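Local structure of ribonuclease-like 3 (Danio rerio, 2VQ9) at residues T35-G40 / E67-I72; Y97-Q102 / S127-V132. The protein cleaves RNA as a secreted member of the pancreatic ribonuclease family, promotes angiogenesis and kills bacteria, Gram-negative species above all, independently of its RNase activity. All coordinates share one frame; numbering follows the deposited sequence. Where two conformers were deposited one is given.

Contact 1 of 2, residues T35-G40 / E67-I72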
ATOM      1  N   THR A  35       1.051   7.741  -0.322  1.00 17.66           N
ATOM      2  CA  THR A  35       2.483   7.665  -0.668  1.00 18.60           C
ATOM      3  C   THR A  35       2.985   6.235  -0.601  1.00 18.86           C
ATOM      4  O   THR A  35       3.696   5.778  -1.494  1.00 17.41           O
ATOM      5  CB  THR A  35       3.338   8.547   0.291  1.00 19.08           C
ATOM      6  OG1 THR A  35       2.938   9.910   0.114  1.00 21.07           O
ATOM      7  CG2 THR A  35       4.833   8.424  -0.025  1.00 19.96           C
ATOM      8  N   GLN A  36       2.632   5.544   0.481  1.00 19.36           N
ATOM      9  CA  GLN A  36       3.154   4.217   0.698  1.00 21.28           C
ATOM     10  C   GLN A  36       2.471   3.160  -0.148  1.00 20.35           C
ATOM     11  O   GLN A  36       3.111   2.196  -0.564  1.00 21.65           O
ATOM     12  CB  GLN A  36       3.000   3.829   2.151  1.00 22.15           C
ATOM     13  CG  GLN A  36       3.961   4.480   3.124  1.00 27.14           C
ATOM     14  CD  GLN A  36       4.338   3.488   4.228  1.00 34.18           C
ATOM     15  OE1 GLN A  36       3.491   2.717   4.705  1.00 35.92           O
ATOM     16  NE2 GLN A  36       5.591   3.488   4.614  1.00 30.28           N
ATOM     17  N   HIS A  37       1.177   3.328  -0.429  1.00 18.78           N
ATOM     18  CA  HIS A  37       0.389   2.177  -0.882  1.00 18.29           C
ATOM     19  C   HIS A  37      -0.438   2.365  -2.156  1.00 18.02           C
ATOM     20  O   HIS A  37      -1.122   1.443  -2.574  1.00 18.23           O
ATOM     21  CB  HIS A  37      -0.528   1.708   0.275  1.00 17.82           C
ATOM     22  CG  HIS A  37       0.229   1.228   1.480  1.00 19.27           C
ATOM     23  ND1 HIS A  37       1.087   0.145   1.433  1.00 18.33           N
ATOM     24  CD2 HIS A  37       0.275   1.692   2.752  1.00 19.93           C
ATOM     25  CE1 HIS A  37       1.641  -0.024   2.618  1.00 20.03           C
ATOM     26  NE2 HIS A  37       1.164   0.899   3.439  1.00 19.57           N
ATOM     27  N   VAL A  38      -0.392   3.547  -2.773  1.00 17.15           N
ATOM     28  CA  VAL A  38      -1.254   3.782  -3.942  1.00 17.33           C
ATOM     29  C   VAL A  38      -0.430   4.247  -5.122  1.00 18.12           C
ATOM     30  O   VAL A  38       0.141   5.344  -5.073  1.00 17.11           O
ATOM     31  CB  VAL A  38      -2.392   4.815  -3.633  1.00 16.95           C
ATOM     32  CG1 VAL A  38      -3.231   5.083  -4.880  1.00 19.31           C
ATOM     33  CG2 VAL A  38      -3.305   4.310  -2.462  1.00 17.54           C
ATOM     34  N   TYR A  39      -0.380   3.432  -6.178  1.00 17.92           N
ATOM     35  CA  TYR A  39       0.398   3.787  -7.396  1.00 19.31           C
ATOM     36  C   TYR A  39      -0.153   3.031  -8.603  1.00 19.81           C
ATOM     37  O   TYR A  39       0.179   1.860  -8.830  1.00 20.42           O
ATOM     38  CB  TYR A  39       1.897   3.471  -7.160  1.00 19.33           C
ATOM     39  CG  TYR A  39       2.852   3.702  -8.336  1.00 20.30           C
ATOM     40  CD1 TYR A  39       2.643   4.695  -9.284  1.00 22.94           C
ATOM     41  CD2 TYR A  39       4.013   2.917  -8.435  1.00 22.81           C
ATOM     42  CE1 TYR A  39       3.586   4.873 -10.371  1.00 25.35           C
ATOM     43  CE2 TYR A  39       4.913   3.072  -9.461  1.00 25.62           C
ATOM     44  CZ  TYR A  39       4.707   4.050 -10.416  1.00 25.65           C
ATOM     45  OH  TYR A  39       5.683   4.147 -11.391  1.00 29.75           O
ATOM     46  N   GLY A  40      -1.000   3.696  -9.390  1.00 20.04           N
ATOM     47  CA  GLY A  40      -1.605   3.055 -10.565  1.00 20.94           C
ATOM     48  C   GLY A  40      -0.627   2.567 -11.619  1.00 21.43           C
ATOM     49  O   GLY A  40      -0.942   1.650 -12.389  1.00 23.29           O
ATOM     50  N   GLU A  67      11.375  -3.131   4.158  1.00 19.07           N
ATOM     51  CA  GLU A  67      11.647  -4.512   3.742  1.00 18.98           C
ATOM     52  C   GLU A  67      10.596  -5.025   2.782  1.00 18.63           C
ATOM     53  O   GLU A  67      10.915  -5.692   1.793  1.00 17.95           O
ATOM     54  CB  GLU A  67      11.754  -5.440   4.969  1.00 19.49           C
ATOM     55  CG  GLU A  67      12.939  -5.100   5.888  1.00 24.27           C
ATOM     56  CD  GLU A  67      12.881  -5.804   7.263  1.00 32.15           C
ATOM     57  OE1 GLU A  67      12.304  -6.902   7.410  1.00 36.28           O
ATOM     58  OE2 GLU A  67      13.424  -5.235   8.229  1.00 38.05           O
ATOM     59  N   VAL A  68       9.338  -4.754   3.105  1.00 16.88           N
ATOM     60  CA  VAL A  68       8.229  -5.197   2.265  1.00 16.72           C
ATOM     61  C   VAL A  68       7.232  -4.070   2.146  1.00 16.66           C
ATOM     62  O   VAL A  68       6.844  -3.445   3.165  1.00 17.12           O
ATOM     63  CB  VAL A  68       7.493  -6.463   2.872  1.00 16.68           C
ATOM     64  CG1 VAL A  68       6.402  -6.975   1.886  1.00 17.42           C
ATOM     65  CG2 VAL A  68       8.525  -7.609   3.174  1.00 17.79           C
ATOM     66  N   ASN A  69       6.798  -3.815   0.915  1.00 15.44           N
ATOM     67  CA  ASN A  69       5.855  -2.727   0.688  1.00 15.42           C
ATOM     68  C   ASN A  69       4.935  -3.017  -0.453  1.00 15.03           C
ATOM     69  O   ASN A  69       5.376  -3.381  -1.527  1.00 16.61           O
ATOM     70  CB  ASN A  69       6.554  -1.379   0.450  1.00 14.42           C
ATOM     71  CG  ASN A  69       5.562  -0.213   0.521  1.00 16.31           C
ATOM     72  OD1 ASN A  69       4.977   0.004   1.582  1.00 17.92           O
ATOM     73  ND2 ASN A  69       5.334   0.510  -0.613  1.00 14.59           N
ATOM     74  N   THR A  70       3.643  -2.844  -0.234  1.00 14.56           N
ATOM     75  CA  THR A  70       2.669  -3.210  -1.250  1.00 15.65           C
ATOM     76  C   THR A  70       2.054  -1.963  -1.871  1.00 16.02           C
ATOM     77  O   THR A  70       1.592  -1.077  -1.143  1.00 16.52           O
ATOM     78  CB  THR A  70       1.543  -4.071  -0.618  1.00 16.33           C
ATOM     79  OG1 THR A  70       2.130  -5.250  -0.042  1.00 17.56           O
ATOM     80  CG2 THR A  70       0.489  -4.488  -1.677  1.00 14.61           C
ATOM     81  N   PHE A  71       2.067  -1.905  -3.203  1.00 15.54           N
ATOM     82  CA  PHE A  71       1.356  -0.857  -3.943  1.00 15.94           C
ATOM     83  C   PHE A  71       0.080  -1.374  -4.560  1.00 16.79           C
ATOM     84  O   PHE A  71       0.076  -2.404  -5.250  1.00 16.40           O
ATOM     85  CB  PHE A  71       2.212  -0.263  -5.061  1.00 16.27           C
ATOM     86  CG  PHE A  71       3.404   0.489  -4.575  1.00 16.81           C
ATOM     87  CD1 PHE A  71       3.269   1.765  -4.055  1.00 16.26           C
ATOM     88  CD2 PHE A  71       4.682  -0.097  -4.630  1.00 16.46           C
ATOM     89  CE1 PHE A  71       4.380   2.484  -3.587  1.00 17.46           C
ATOM     90  CE2 PHE A  71       5.824   0.614  -4.176  1.00 16.94           C
ATOM     91  CZ  PHE A  71       5.649   1.921  -3.633  1.00 16.75           C
ATOM     92  N   ILE A  72      -1.010  -0.646  -4.325  1.00 16.31           N
ATOM     93  CA  ILE A  72      -2.250  -0.968  -5.005  1.00 17.62           C
ATOM     94  C   ILE A  72      -2.209  -0.267  -6.362  1.00 18.39           C
ATOM     95  O   ILE A  72      -1.952   0.945  -6.433  1.00 18.50           O
ATOM     96  CB  ILE A  72      -3.429  -0.459  -4.231  1.00 17.33           C
ATOM     97  CG1 ILE A  72      -3.405  -1.054  -2.810  1.00 17.63           C
ATOM     98  CG2 ILE A  72      -4.727  -0.807  -4.983  1.00 17.51           C
ATOM     99  CD1 ILE A  72      -4.249  -0.232  -1.809  1.00 18.87           C
TER
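H37, the proton acceptor of the active site, reaches strand 68-72 through its imidazole. Its ND1 gives an N-H to the backbone O of T70 at 2.9 Å, and that oxygen lies at the ring edge, 6° out of the ring plane, while the ring nitrogen in turn lies in the carbonyl plane of T70. With CG anti to the carbonyl carbon (chi1 -63°), the ring presents its ND1 edge to T70 O, and CB of Q36 rests on one of its faces. The tether through ND1 is consistent with NE2 being the nitrogen that acts as base, as in ribonuclease A.

The backbone around H37 is bonded to the strand as well. H37 O receives the N-H of I72 at 2.7 Å, with the donor well above the carbonyl plane, and CG1 of I72 packs against the same oxygen at 3.4 Å. Y39 N returns a bond to I72 O, 3.0 Å long, so V38 and I72 form a single beta bridge just where the chain leaves helix 27-37. One residue before H37, the last-turn carbonyl Q36 O takes a nearly straight 2.8 Å bond from ND2 of N69, whose OD1 is held by K66.

F71 backs this end of the helix. Its CE1 comes within 3.3 Å of Q36 O, and ND2 of N69 sits above one face of the ring. The edge of the Y39 ring points at the face of F71 in a T-shaped pair with planes 79° apart; M51 of helix 47-53 also touches F71. T70 and N69 are both substrate-binding residues; the first holds the imidazole and the second the helix end, which probably keeps the base aligned with part of the substrate site.

Contact 2 of 2, residues Y97-Q102 / S127-V132. Unlike the reference sequence in segment 97-102: D101 (reference Asn).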
ATOM      1  N   TYR A  97     -11.624  -2.498   6.767  1.00 34.70           N
ATOM      2  CA  TYR A  97     -12.570  -2.757   5.691  1.00 33.26           C
ATOM      3  C   TYR A  97     -11.941  -3.563   4.577  1.00 32.49           C
ATOM      4  O   TYR A  97     -10.891  -3.187   4.075  1.00 30.80           O
ATOM      5  CB  TYR A  97     -13.058  -1.440   5.102  1.00 33.27           C
ATOM      6  CG  TYR A  97     -13.986  -0.722   6.035  1.00 34.34           C
ATOM      7  CD1 TYR A  97     -15.356  -0.744   5.816  1.00 35.99           C
ATOM      8  CD2 TYR A  97     -13.498  -0.059   7.170  1.00 35.29           C
ATOM      9  CE1 TYR A  97     -16.232  -0.093   6.685  1.00 38.12           C
ATOM     10  CE2 TYR A  97     -14.366   0.595   8.052  1.00 37.83           C
ATOM     11  CZ  TYR A  97     -15.728   0.570   7.796  1.00 38.34           C
ATOM     12  OH  TYR A  97     -16.607   1.207   8.645  1.00 40.62           O
ATOM     13  N   MET A  98     -12.599  -4.655   4.185  1.00 31.79           N
ATOM     14  CA  MET A  98     -12.159  -5.450   3.048  1.00 31.49           C
ATOM     15  C   MET A  98     -12.880  -5.004   1.780  1.00 30.93           C
ATOM     16  O   MET A  98     -14.105  -4.855   1.797  1.00 30.75           O
ATOM     17  CB  MET A  98     -12.387  -6.941   3.311  1.00 32.09           C
ATOM     18  CG  MET A  98     -11.907  -7.843   2.184  1.00 33.64           C
ATOM     19  SD  MET A  98     -12.260  -9.592   2.444  1.00 38.70           S
ATOM     20  CE  MET A  98     -11.364  -9.891   3.973  1.00 37.33           C
ATOM     21  N   SER A  99     -12.142  -4.778   0.681  1.00 29.10           N
ATOM     22  CA  SER A  99     -12.781  -4.337  -0.548  1.00 28.25           C
ATOM     23  C   SER A  99     -13.744  -5.418  -1.084  1.00 29.17           C
ATOM     24  O   SER A  99     -13.498  -6.621  -0.938  1.00 29.25           O
ATOM     25  CB  SER A  99     -11.767  -3.920  -1.632  1.00 27.58           C
ATOM     26  OG  SER A  99     -11.048  -5.028  -2.121  1.00 23.78           O
ATOM     27  N   ASN A 100     -14.844  -4.966  -1.675  1.00 29.74           N
ATOM     28  CA  ASN A 100     -15.752  -5.855  -2.416  1.00 30.45           C
ATOM     29  C   ASN A 100     -15.199  -6.275  -3.793  1.00 29.49           C
ATOM     30  O   ASN A 100     -15.462  -7.391  -4.227  1.00 30.10           O
ATOM     31  CB  ASN A 100     -17.136  -5.224  -2.608  1.00 30.90           C
ATOM     32  CG  ASN A 100     -17.755  -4.712  -1.320  1.00 32.79           C
ATOM     33  OD1 ASN A 100     -18.411  -3.670  -1.323  1.00 36.55           O
ATOM     34  ND2 ASN A 100     -17.563  -5.435  -0.219  1.00 33.77           N
ATOM     35  N   ASP A 101     -14.460  -5.394  -4.488  1.00 28.24           N
ATOM     36  CA  ASP A 101     -13.848  -5.766  -5.774  1.00 26.55           C
ATOM     37  C   ASP A 101     -12.408  -6.233  -5.548  1.00 25.38           C
ATOM     38  O   ASP A 101     -11.779  -5.861  -4.555  1.00 24.27           O
ATOM     39  CB  ASP A 101     -13.791  -4.595  -6.772  1.00 27.22           C
ATOM     40  CG  ASP A 101     -15.166  -4.066  -7.175  1.00 29.66           C
ATOM     41  OD1 ASP A 101     -16.171  -4.788  -6.973  1.00 31.29           O
ATOM     42  OD2 ASP A 101     -15.225  -2.921  -7.720  1.00 29.51           O
ATOM     43  N   GLN A 102     -11.895  -7.002  -6.505  1.00 24.10           N
ATOM     44  CA  GLN A 102     -10.480  -7.338  -6.565  1.00 23.87           C
ATOM     45  C   GLN A 102      -9.728  -6.097  -7.043  1.00 22.58           C
ATOM     46  O   GLN A 102     -10.248  -5.339  -7.882  1.00 21.75           O
ATOM     47  CB  GLN A 102     -10.246  -8.433  -7.596  1.00 24.73           C
ATOM     48  CG  GLN A 102     -11.083  -9.689  -7.376  1.00 28.68           C
ATOM     49  CD  GLN A 102     -10.486 -10.531  -6.311  1.00 33.51           C
ATOM     50  OE1 GLN A 102     -11.173 -10.971  -5.384  1.00 36.77           O
ATOM     51  NE2 GLN A 102      -9.188 -10.744  -6.401  1.00 33.33           N
ATOM     52  N   SER A 127      -3.784 -10.612  -7.556  1.00 21.23           N
ATOM     53  CA  SER A 127      -5.116  -9.991  -7.591  1.00 21.54           C
ATOM     54  C   SER A 127      -5.799 -10.329  -6.291  1.00 21.76           C
ATOM     55  O   SER A 127      -5.951 -11.524  -5.946  1.00 21.77           O
ATOM     56  CB  SER A 127      -5.952 -10.478  -8.787  1.00 22.29           C
ATOM     57  OG  SER A 127      -7.252  -9.877  -8.751  1.00 22.94           O
ATOM     58  N   ARG A 128      -6.170  -9.305  -5.528  1.00 21.55           N
ATOM     59  CA  ARG A 128      -6.691  -9.569  -4.174  1.00 21.73           C
ATOM     60  C   ARG A 128      -7.794  -8.620  -3.801  1.00 21.79           C
ATOM     61  O   ARG A 128      -7.888  -7.539  -4.345  1.00 20.61           O
ATOM     62  CB  ARG A 128      -5.582  -9.408  -3.114  1.00 22.30           C
ATOM     63  CG  ARG A 128      -4.184  -9.957  -3.462  1.00 24.64           C
ATOM     64  CD  ARG A 128      -3.324 -10.161  -2.209  1.00 25.43           C
ATOM     65  NE  ARG A 128      -2.130 -10.979  -2.499  1.00 27.34           N
ATOM     66  CZ  ARG A 128      -1.333 -11.536  -1.588  1.00 28.21           C
ATOM     67  NH1 ARG A 128      -1.576 -11.407  -0.286  1.00 29.92           N
ATOM     68  NH2 ARG A 128      -0.266 -12.236  -1.984  1.00 28.18           N
ATOM     69  N   LYS A 129      -8.608  -9.001  -2.825  1.00 22.30           N
ATOM     70  CA  LYS A 129      -9.392  -7.993  -2.122  1.00 23.03           C
ATOM     71  C   LYS A 129      -8.480  -7.332  -1.093  1.00 23.32           C
ATOM     72  O   LYS A 129      -7.709  -7.998  -0.382  1.00 24.13           O
ATOM     73  CB  LYS A 129     -10.587  -8.624  -1.442  1.00 23.78           C
ATOM     74  CG  LYS A 129     -11.332  -9.522  -2.366  1.00 26.15           C
ATOM     75  CD  LYS A 129     -12.468  -8.854  -3.035  1.00 32.74           C
ATOM     76  CE  LYS A 129     -13.626  -9.819  -2.876  1.00 33.41           C
ATOM     77  NZ  LYS A 129     -13.344 -10.479  -1.551  1.00 40.56           N
ATOM     78  N   ILE A 130      -8.540  -6.014  -1.025  1.00 22.08           N
ATOM     79  CA  ILE A 130      -7.622  -5.305  -0.154  1.00 21.52           C
ATOM     80  C   ILE A 130      -8.324  -4.987   1.159  1.00 22.54           C
ATOM     81  O   ILE A 130      -9.529  -4.711   1.169  1.00 22.78           O
ATOM     82  CB  ILE A 130      -7.072  -4.027  -0.841  1.00 21.33           C
ATOM     83  CG1 ILE A 130      -8.184  -3.052  -1.242  1.00 20.20           C
ATOM     84  CG2 ILE A 130      -6.238  -4.411  -2.073  1.00 21.02           C
ATOM     85  CD1 ILE A 130      -7.632  -1.627  -1.712  1.00 21.40           C
ATOM     86  N   VAL A 131      -7.555  -5.034   2.243  1.00 23.20           N
ATOM     87  CA  VAL A 131      -8.029  -4.713   3.567  1.00 23.95           C
ATOM     88  C   VAL A 131      -7.301  -3.458   4.016  1.00 24.41           C
ATOM     89  O   VAL A 131      -6.064  -3.432   4.124  1.00 24.09           O
ATOM     90  CB  VAL A 131      -7.787  -5.888   4.563  1.00 24.45           C
ATOM     91  CG1 VAL A 131      -8.349  -5.540   5.935  1.00 24.56           C
ATOM     92  CG2 VAL A 131      -8.411  -7.190   4.008  1.00 25.33           C
ATOM     93  N   VAL A 132      -8.080  -2.416   4.265  1.00 23.88           N
ATOM     94  CA  VAL A 132      -7.556  -1.119   4.657  1.00 24.75           C
ATOM     95  C   VAL A 132      -8.184  -0.715   5.998  1.00 25.73           C
ATOM     96  O   VAL A 132      -9.342  -1.047   6.252  1.00 26.28           O
ATOM     97  CB  VAL A 132      -7.821  -0.063   3.507  1.00 24.62           C
ATOM     98  CG1 VAL A 132      -7.186  -0.524   2.170  0.50 24.27           C
ATOM     99  CG2 VAL A 132      -9.284   0.216   3.343  0.50 23.43           C
TER
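Strands 96-99 and 120-135 run antiparallel in the curved sheet of the ribonuclease A fold, and Y97 and V132 form a hydrogen-bonded pair between them. Y97 N binds V132 O at 2.8 Å, and V132 N binds Y97 O. M98 and V131 follow as a non-hydrogen-bonded pair with their side chains on one face, where CG of M98 meets CG2 of V131 at 4.0 Å. The methionine chain is extended to SD and bends at chi3 (-60°), which brings CE back to the same methyl; V146 of strand 138-146 also touches the methionine.

At S99 a side chain takes over from the backbone. S99 N still binds I130 O at 2.7 Å, but the N-H of I130 goes to OG of S99, 2.9 Å away, instead of a carbonyl. This hydroxyl donates in turn to D101 O at 2.7 Å. With chi1 at 69°, OG stands between the backbone N and the carbonyl carbon, within range of both partners, and so links the strand to the turn that follows. Here the regular pairing of the two strands gives way to a turn leading into strand 103-112, which pairs with strand 120-135 in its own right: R128 and F103 are joined by a backbone hydrogen bond.

K129, which buries more surface against the other segment than any other residue here, bends its aliphatic chain along the carbonyls of this turn. Its CD lies 3.2 Å from S99 O, and its CE is close to N100 O. The amide of Q102 comes across the lysine chain, with OE1 3.4 Å from CG of K129. NE2 of the same amide donates to OG of S127 at 3.2 Å, with the hydroxyl in the amide plane.

How the contacts relate
From the N terminus, helix 27-37 ends at H37, and contact 1 closes the long loop that carries helix 47-53 by bringing the helix end onto strand 68-72. The chain then continues through helix 76-80 and strand 87-89 to 96-99, where contact 2 opens; it closes on strand 120-135 after strand 103-112 has run between. The two closures are therefore in series, neither nested nor crossed. Strand 103-112 bridges them, pairing with both 68-72 and 120-135, so one sheet receives both. Their centres are about 14 Å apart, yet they meet directly where I72 CD1 packs on I130 CD1 at 3.7 Å.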